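Local atomic coordinates of PHD finger protein 3 (Homo sapiens, PDB entry 6IC9), a protein that reads the phosphorylated C-terminal domain of RNA polymerase II through its SPOC domain, the part described here, and regulates neuronal gene expression. Residues N12-G17 with C76-T81; E43-S48 with G150-Q155; I120-G123 with K127-H130. All coordinates share one frame; numbering follows the deposited sequence.

Overall arrangement
Contacts 1 and 2 are buried and adjoin each other. Strands 73-82 and 147-155 are sheet neighbours, with probable backbone hydrogen bonds from Ile152 N to Cys76 O and from Val78 N to Gly150 O, and Trp15 packs on Leu45. Contact 1 is wholly apolar, whereas contact 2 joins an apolar pair to a salt bridge at the end of helix 41-44. Contact 3, only partly buried, folds a loop back onto strand 114-122 using aliphatic carbon and one backbone carbonyl. Its centre is about 19 Å from that of contact 2, across the middle of the chain, although Ile120 reaches Leu151. All three reach the same sheet of the SPOC domain.

Contact 1: N12-G17 with C76-T81; sequences NFIWKG and CVVRFT
Val78 is the first residue of 76-81 to meet the other segment: its CG1 methyl lies 4.3 Å from CD1 of Ile14, a loose methyl-to-methyl touch between branched side chains that both point toward the opposing segment. Leu41 packs on these two side chains as well. Two residues on, Phe80 reaches over with its ring, and CE1 comes to 3.8 Å from Trp15 CZ3, with CE3 of the indole next nearest. The two rings meet obliquely, through the benzo side of the indole, and not as a parallel stack. Both meetings between the segments are apolar. Trp15 presents that side because its CG stands anti to the backbone N (chi1 168°), while the pyrrole NE1 is occupied by the carbonyl O of Pro46. One face of the indole receives Gly17 N, 3.5 Å above the ring plane and offset toward the rim; a CB on that glycine would fall only 2.2 Å from Trp15 CZ2. Strands 15-21 and 73-82 are not sheet neighbours, since strand 25-35 runs between them, and the side chains meet across it, an arrangement consistent with the inward-facing core of the curled, barrel-like seven-stranded sheet of SPOC domains.

Contact 2: E43-S48 with G150-Q155; sequences EDLPDS and GLIIRQ
The guanidinium of Arg154 meets the carboxylate of Asp44 at its edge: OD2 sits almost in the guanidinium plane, facing NH2. The two flat groups are turned steeply against each other, their planes 76° apart, so the pairing is a single-point salt bridge and not a side-by-side, two-bond one. NH2 donates to OD2 over 2.7 Å with an N-H...O angle of 160°, arriving on the anti side of the carboxylate and tilted out of its plane. A bend at chi3 (76°) turns the end of the arginine chain so that NH2 faces the aspartate. The same NH2 also gives a hydrogen bond to the carbonyl O of Glu39, and the two bonds together should limit rotation of the group. NE, 3.8 Å from Asp44 OD2, is buried without a partner. A leucine in place of Arg154 would probably leave the Asp44 carboxylate without its counter-charge and the Glu39 carbonyl without this donor. Next along the strand, Gln155 packs on a modified side chain of the bound peptide. Two residues back from Arg154, at Ile152, the contact turns apolar: CD2 of Leu45 touches CD1 of Ile152 at 4.4 Å, methyl to methyl, and both side chains also pack on Met117. Helix 41-44 ends here, Leu45 being the first residue to leave helical geometry, and the chain is held by its side chains against strand 147-155, which pairs in the sheet with strands 73-82 and 114-122.

Contact 3: I120-G123 with K127-H130; sequences IPLG and KIPH
Leu122 and Pro129 cross obliquely, with CD1 of the leucine set against CD of the proline ring at 3.9 Å. The pyrrolidine meets it through the carbon next to its nitrogen, and both side chains set out toward the opposing segment. Leu122 is stretched out from its strand, CG standing anti to the backbone N (chi1 179°), which carries its branched end across to the loop. There the two methyls divide the work. CD1 is the busier: besides the proline it lies 3.6 Å from Lys127 O, a van der Waals contact of a methyl with a backbone carbonyl, and 4.2 Å from Ile128 CA. CD2 turns instead to the isoleucine side chain, meeting Ile128 CG1 at 4.4 Å. Leu122 is thus fitted against three successive residues, through backbone at Lys127, backbone and side chain at Ile128, and the ring at Pro129, while the side chain of Lys127 departs from the contact. Further partners bind these side chains into the fold: Ile128 packs on Val133 and Phe135, Pro129 on Tyr104 and Trp61, and Leu122 on Leu140 and Arg144. The CA atoms of Leu122 and Ile128 are 7.3 Å apart, so the chain doubles back within a few residues without forming a second strand. The arrangement is that of a loop folded back over the end of a strand: it starts the long connection between the antiparallel neighbours 114-122 and 147-155 of the SPOC sheet, and Ile128 and Pro129 cover Leu122, the last residue of strand 114-122.

Contact 1: N12-G17 with C76-T81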
loop_
_atom_site.group_PDB
_atom_site.type_symbol
_atom_site.label_atom_id
_atom_site.label_comp_id
_atom_site.label_asym_id
_atom_site.label_seq_id
_atom_site.Cartn_x
_atom_site.Cartn_y
_atom_site.Cartn_z
ATOM N N ASN A 12 14.758 0.050 11.581
ATOM C CA ASN A 12 13.508 -0.611 11.919
ATOM C C ASN A 12 12.513 -0.578 10.738
ATOM O O ASN A 12 11.296 -0.643 10.937
ATOM C CB ASN A 12 12.879 0.012 13.183
ATOM C CG ASN A 12 12.642 1.529 13.069
ATOM O OD1 ASN A 12 11.491 1.979 13.006
ATOM N ND2 ASN A 12 13.725 2.319 13.080
ATOM N N PHE A 13 13.031 -0.493 9.514
ATOM C CA PHE A 13 12.195 -0.788 8.354
ATOM C C PHE A 13 11.971 -2.290 8.250
ATOM O O PHE A 13 12.854 -3.099 8.571
ATOM C CB PHE A 13 12.819 -0.247 7.051
ATOM C CG PHE A 13 14.185 -0.840 6.677
ATOM C CD1 PHE A 13 14.279 -1.990 5.936
ATOM C CD2 PHE A 13 15.356 -0.180 7.020
ATOM C CE1 PHE A 13 15.521 -2.520 5.580
ATOM C CE2 PHE A 13 16.605 -0.687 6.683
ATOM C CZ PHE A 13 16.689 -1.865 5.950
ATOM N N ILE A 14 10.780 -2.675 7.783
ATOM C CA ILE A 14 10.457 -4.096 7.679
ATOM C C ILE A 14 10.682 -4.693 6.281
ATOM O O ILE A 14 10.592 -5.927 6.126
ATOM C CB ILE A 14 9.010 -4.350 8.155
ATOM C CG1 ILE A 14 8.033 -3.495 7.364
ATOM C CG2 ILE A 14 8.870 -3.863 9.567
ATOM C CD1 ILE A 14 7.616 -4.097 6.039
ATOM N N TRP A 15 10.960 -3.880 5.266
ATOM C CA TRP A 15 11.220 -4.394 3.918
ATOM C C TRP A 15 11.867 -3.284 3.106
ATOM O O TRP A 15 11.570 -2.110 3.325
ATOM C CB TRP A 15 9.920 -4.845 3.239
ATOM C CG TRP A 15 9.978 -5.142 1.758
ATOM C CD1 TRP A 15 10.252 -6.353 1.161
ATOM C CD2 TRP A 15 9.728 -4.211 0.676
ATOM N NE1 TRP A 15 10.170 -6.228 -0.198
ATOM C CE2 TRP A 15 9.818 -4.943 -0.525
ATOM C CE3 TRP A 15 9.361 -2.856 0.625
ATOM C CZ2 TRP A 15 9.634 -4.353 -1.784
ATOM C CZ3 TRP A 15 9.165 -2.251 -0.659
ATOM C CH2 TRP A 15 9.317 -3.009 -1.836
ATOM N N LYS A 16 12.780 -3.659 2.207
ATOM C CA LYS A 16 13.419 -2.701 1.296
ATOM C C LYS A 16 13.372 -3.319 -0.080
ATOM O O LYS A 16 13.749 -4.486 -0.257
ATOM C CB LYS A 16 14.890 -2.393 1.667
ATOM C CG LYS A 16 15.568 -1.357 0.763
ATOM C CD LYS A 16 17.092 -1.405 1.051
ATOM C CE LYS A 16 17.896 -0.520 0.156
ATOM N NZ LYS A 16 19.387 -0.779 0.324
ATOM N N GLY A 17 12.842 -2.597 -1.043
ATOM C CA GLY A 17 12.695 -3.199 -2.352
ATOM C C GLY A 17 12.190 -2.155 -3.315
ATOM O O GLY A 17 12.135 -0.977 -2.977
ATOM N N CYS A 76 -2.819 -5.181 7.380
ATOM C CA CYS A 76 -1.860 -4.250 7.949
ATOM C C CYS A 76 -1.542 -3.130 6.966
ATOM O O CYS A 76 -1.850 -3.180 5.776
ATOM C CB CYS A 76 -0.622 -4.955 8.463
ATOM S SG CYS A 76 0.588 -5.417 7.271
ATOM N N VAL A 77 -1.009 -2.066 7.519
ATOM C CA VAL A 77 -0.810 -0.833 6.779
ATOM C C VAL A 77 0.650 -0.487 6.994
ATOM O O VAL A 77 1.125 -0.543 8.137
ATOM C CB VAL A 77 -1.727 0.309 7.280
ATOM C CG1 VAL A 77 -1.380 1.556 6.452
ATOM C CG2 VAL A 77 -3.254 -0.054 7.111
ATOM N N VAL A 78 1.390 -0.255 5.902
ATOM C CA VAL A 78 2.774 0.196 5.999
ATOM C C VAL A 78 2.880 1.554 5.326
ATOM O O VAL A 78 1.974 1.996 4.601
ATOM C CB VAL A 78 3.788 -0.778 5.360
ATOM C CG1 VAL A 78 3.747 -2.125 6.074
ATOM C CG2 VAL A 78 3.523 -0.957 3.799
ATOM N N ARG A 79 3.993 2.249 5.596
ATOM C CA ARG A 79 4.248 3.512 4.915
ATOM C C ARG A 79 5.591 3.367 4.196
ATOM O O ARG A 79 6.503 2.690 4.697
ATOM C CB ARG A 79 4.285 4.720 5.846
ATOM C CG ARG A 79 5.419 4.729 6.837
ATOM C CD ARG A 79 5.372 6.052 7.709
ATOM N NE ARG A 79 6.285 5.900 8.838
ATOM C CZ ARG A 79 7.580 6.099 8.742
ATOM N NH1 ARG A 79 8.103 6.520 7.577
ATOM N NH2 ARG A 79 8.344 5.878 9.795
ATOM N N PHE A 80 5.654 3.907 2.992
ATOM C CA PHE A 80 6.843 3.799 2.130
ATOM C C PHE A 80 7.628 5.085 2.209
ATOM O O PHE A 80 7.033 6.169 2.244
ATOM C CB PHE A 80 6.433 3.521 0.668
ATOM C CG PHE A 80 5.819 2.154 0.485
ATOM C CD1 PHE A 80 6.613 1.019 0.553
ATOM C CD2 PHE A 80 4.442 2.017 0.230
ATOM C CE1 PHE A 80 6.054 -0.292 0.385
ATOM C CE2 PHE A 80 3.854 0.728 0.087
ATOM C CZ PHE A 80 4.682 -0.458 0.127
ATOM N N THR A 81 8.973 4.965 2.152
ATOM C CA THR A 81 9.842 6.148 2.099
ATOM C C THR A 81 10.849 5.917 0.981
ATOM O O THR A 81 11.342 4.812 0.859
ATOM C CB THR A 81 10.623 6.365 3.415
ATOM O OG1 THR A 81 11.484 5.255 3.617
ATOM C CG2 THR A 81 9.670 6.401 4.638
#

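Contact 2: E43-S48 with G150-Q155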
loop_
_atom_site.group_PDB
_atom_site.type_symbol
_atom_site.label_atom_id
_atom_site.label_comp_id
_atom_site.label_asym_id
_atom_site.label_seq_id
_atom_site.Cartn_x
_atom_site.Cartn_y
_atom_site.Cartn_z
ATOM N N GLU A 43 9.490 -11.474 4.412
ATOM C CA GLU A 43 9.413 -12.692 3.602
ATOM C C GLU A 43 8.229 -12.699 2.662
ATOM O O GLU A 43 8.223 -13.453 1.688
ATOM C CB GLU A 43 9.303 -13.932 4.518
ATOM C CG GLU A 43 10.267 -13.881 5.661
ATOM C CD GLU A 43 9.842 -14.731 6.852
ATOM O OE1 GLU A 43 9.066 -15.703 6.688
ATOM O OE2 GLU A 43 10.294 -14.397 7.958
ATOM N N ASP A 44 7.229 -11.884 2.928
ATOM C CA ASP A 44 5.979 -11.936 2.191
ATOM C C ASP A 44 5.895 -10.915 1.059
ATOM O O ASP A 44 4.915 -10.935 0.311
ATOM C CB ASP A 44 4.813 -11.669 3.159
ATOM C CG ASP A 44 4.489 -12.866 4.057
ATOM O OD1 ASP A 44 5.048 -13.961 3.817
ATOM O OD2 ASP A 44 3.663 -12.687 4.994
ATOM N N LEU A 45 6.853 -9.980 0.965
ATOM C CA LEU A 45 6.834 -9.002 -0.121
ATOM C C LEU A 45 7.926 -9.348 -1.121
ATOM O O LEU A 45 9.036 -9.728 -0.708
ATOM C CB LEU A 45 7.052 -7.581 0.411
ATOM C CG LEU A 45 5.870 -7.079 1.260
ATOM C CD1 LEU A 45 6.279 -5.861 1.999
ATOM C CD2 LEU A 45 4.579 -6.820 0.414
ATOM N N PRO A 46 7.625 -9.288 -2.419
ATOM C CA PRO A 46 8.651 -9.565 -3.440
ATOM C C PRO A 46 9.743 -8.498 -3.420
ATOM O O PRO A 46 9.621 -7.447 -2.773
ATOM C CB PRO A 46 7.869 -9.543 -4.754
ATOM C CG PRO A 46 6.733 -8.503 -4.465
ATOM C CD PRO A 46 6.381 -8.713 -2.982
ATOM N N ASP A 47 10.846 -8.784 -4.157
ATOM C CA ASP A 47 11.905 -7.782 -4.338
ATOM C C ASP A 47 11.381 -6.501 -4.996
ATOM O O ASP A 47 11.915 -5.415 -4.768
ATOM C CB ASP A 47 13.038 -8.357 -5.245
ATOM C CG ASP A 47 13.938 -9.350 -4.533
ATOM O OD1 ASP A 47 13.768 -9.591 -3.332
ATOM O OD2 ASP A 47 14.851 -9.891 -5.209
ATOM N N SER A 48 10.450 -6.632 -5.924
ATOM C CA SER A 48 9.902 -5.518 -6.677
ATOM C C SER A 48 8.403 -5.708 -6.699
ATOM O O SER A 48 7.928 -6.721 -7.206
ATOM C CB SER A 48 10.444 -5.465 -8.105
ATOM O OG SER A 48 9.791 -4.414 -8.794
ATOM N N GLY A 150 0.946 1.393 1.949
ATOM C CA GLY A 150 0.564 0.087 1.450
ATOM C C GLY A 150 -0.480 -0.508 2.388
ATOM O O GLY A 150 -0.244 -0.635 3.586
ATOM N N LEU A 151 -1.606 -0.898 1.817
ATOM C CA LEU A 151 -2.666 -1.629 2.532
ATOM C C LEU A 151 -2.528 -3.074 2.130
ATOM O O LEU A 151 -2.732 -3.403 0.964
ATOM C CB LEU A 151 -4.031 -1.059 2.124
ATOM C CG LEU A 151 -5.241 -1.859 2.567
ATOM C CD1 LEU A 151 -5.224 -1.880 4.052
ATOM C CD2 LEU A 151 -6.504 -1.119 2.020
ATOM N N ILE A 152 -2.167 -3.947 3.081
ATOM C CA ILE A 152 -1.807 -5.321 2.771
ATOM C C ILE A 152 -2.812 -6.269 3.431
ATOM O O ILE A 152 -2.977 -6.258 4.663
ATOM C CB ILE A 152 -0.367 -5.637 3.233
ATOM C CG1 ILE A 152 0.569 -4.516 2.722
ATOM C CG2 ILE A 152 0.086 -6.990 2.711
ATOM C CD1 ILE A 152 1.981 -4.642 3.294
ATOM N N ILE A 153 -3.484 -7.068 2.612
ATOM C CA ILE A 153 -4.400 -8.117 3.068
ATOM C C ILE A 153 -3.651 -9.442 3.057
ATOM O O ILE A 153 -3.267 -9.926 1.987
ATOM C CB ILE A 153 -5.634 -8.217 2.154
ATOM C CG1 ILE A 153 -6.187 -6.824 1.837
ATOM C CG2 ILE A 153 -6.695 -9.178 2.771
ATOM C CD1 ILE A 153 -6.560 -6.031 3.090
ATOM N N ARG A 154 -3.471 -10.058 4.229
ATOM C CA ARG A 154 -2.765 -11.334 4.328
ATOM C C ARG A 154 -3.671 -12.460 4.845
ATOM O O ARG A 154 -4.649 -12.236 5.558
ATOM C CB ARG A 154 -1.553 -11.173 5.239
ATOM C CG ARG A 154 -0.869 -9.797 4.957
ATOM C CD ARG A 154 -0.043 -9.258 6.129
ATOM N NE ARG A 154 1.166 -10.034 6.143
ATOM C CZ ARG A 154 2.109 -10.013 7.079
ATOM N NH1 ARG A 154 2.033 -9.236 8.157
ATOM N NH2 ARG A 154 3.150 -10.794 6.893
ATOM N N GLN A 155 -3.326 -13.675 4.475
ATOM C CA GLN A 155 -4.038 -14.834 4.985
ATOM C C GLN A 155 -3.678 -15.036 6.450
ATOM O O GLN A 155 -2.598 -14.647 6.910
ATOM C CB GLN A 155 -3.690 -16.082 4.164
ATOM C CG GLN A 155 -3.536 -15.844 2.644
ATOM C CD GLN A 155 -4.869 -15.792 1.851
ATOM O OE1 GLN A 155 -5.963 -15.916 2.416
ATOM N NE2 GLN A 155 -4.760 -15.617 0.526
#

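Contact 3: I120-G123 with K127-H130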
loop_
_atom_site.group_PDB
_atom_site.type_symbol
_atom_site.label_atom_id
_atom_site.label_comp_id
_atom_site.label_asym_id
_atom_site.label_seq_id
_atom_site.Cartn_x
_atom_site.Cartn_y
_atom_site.Cartn_z
ATOM N N ILE A 120 -1.818 3.500 -1.602
ATOM C CA ILE A 120 -2.723 4.582 -1.262
ATOM C C ILE A 120 -1.931 5.888 -1.182
ATOM O O ILE A 120 -1.016 6.000 -0.369
ATOM C CB ILE A 120 -3.425 4.282 0.071
ATOM C CG1 ILE A 120 -4.346 3.074 -0.119
ATOM C CG2 ILE A 120 -4.215 5.574 0.537
ATOM C CD1 ILE A 120 -5.005 2.590 1.211
ATOM N N PRO A 121 -2.263 6.907 -1.963
ATOM C CA PRO A 121 -1.631 8.213 -1.752
ATOM C C PRO A 121 -2.321 8.931 -0.594
ATOM O O PRO A 121 -3.549 9.054 -0.567
ATOM C CB PRO A 121 -1.864 8.930 -3.081
ATOM C CG PRO A 121 -3.150 8.348 -3.597
ATOM C CD PRO A 121 -3.139 6.892 -3.156
ATOM N N LEU A 122 -1.547 9.350 0.390
ATOM C CA LEU A 122 -2.102 10.144 1.503
ATOM C C LEU A 122 -1.437 11.506 1.487
ATOM O O LEU A 122 -0.246 11.616 1.804
ATOM C CB LEU A 122 -1.875 9.458 2.831
ATOM C CG LEU A 122 -2.411 10.261 4.029
ATOM C CD1 LEU A 122 -3.937 10.098 4.018
ATOM C CD2 LEU A 122 -1.804 9.716 5.301
ATOM N N GLY A 123 -2.185 12.531 1.075
ATOM C CA GLY A 123 -1.649 13.884 1.080
ATOM C C GLY A 123 -1.306 14.370 2.480
ATOM O O GLY A 123 -1.903 13.943 3.472
ATOM N N LYS A 127 -6.944 13.913 5.520
ATOM C CA LYS A 127 -7.462 13.094 6.595
ATOM C C LYS A 127 -7.210 11.627 6.287
ATOM O O LYS A 127 -7.217 11.206 5.130
ATOM C CB LYS A 127 -8.955 13.357 6.771
ATOM C CG LYS A 127 -9.242 14.765 7.263
ATOM C CD LYS A 127 -9.644 14.771 8.747
ATOM C CE LYS A 127 -11.152 14.585 8.910
ATOM N NZ LYS A 127 -11.571 14.665 10.337
ATOM N N ILE A 128 -6.947 10.857 7.327
ATOM C CA ILE A 128 -6.737 9.431 7.101
ATOM C C ILE A 128 -8.072 8.795 6.729
ATOM O O ILE A 128 -9.073 9.033 7.420
ATOM C CB ILE A 128 -6.132 8.783 8.348
ATOM C CG1 ILE A 128 -4.699 9.318 8.594
ATOM C CG2 ILE A 128 -6.153 7.285 8.203
ATOM C CD1 ILE A 128 -4.592 10.401 9.713
ATOM N N PRO A 129 -8.161 8.047 5.635
ATOM C CA PRO A 129 -9.402 7.314 5.335
ATOM C C PRO A 129 -9.950 6.582 6.556
ATOM O O PRO A 129 -9.234 5.818 7.212
ATOM C CB PRO A 129 -8.960 6.318 4.252
ATOM C CG PRO A 129 -7.823 7.044 3.527
ATOM C CD PRO A 129 -7.136 7.895 4.579
ATOM N N HIS A 130 -11.259 6.764 6.814
ATOM C CA HIS A 130 -11.842 6.280 8.065
ATOM C C HIS A 130 -11.692 4.774 8.288
ATOM O O HIS A 130 -11.431 4.376 9.436
ATOM C CB HIS A 130 -13.316 6.749 8.175
ATOM C CG HIS A 130 -14.325 5.899 7.449
ATOM N ND1 HIS A 130 -14.647 4.609 7.829
ATOM C CD2 HIS A 130 -15.109 6.173 6.375
ATOM C CE1 HIS A 130 -15.565 4.120 7.012
ATOM N NE2 HIS A 130 -15.863 5.051 6.121
#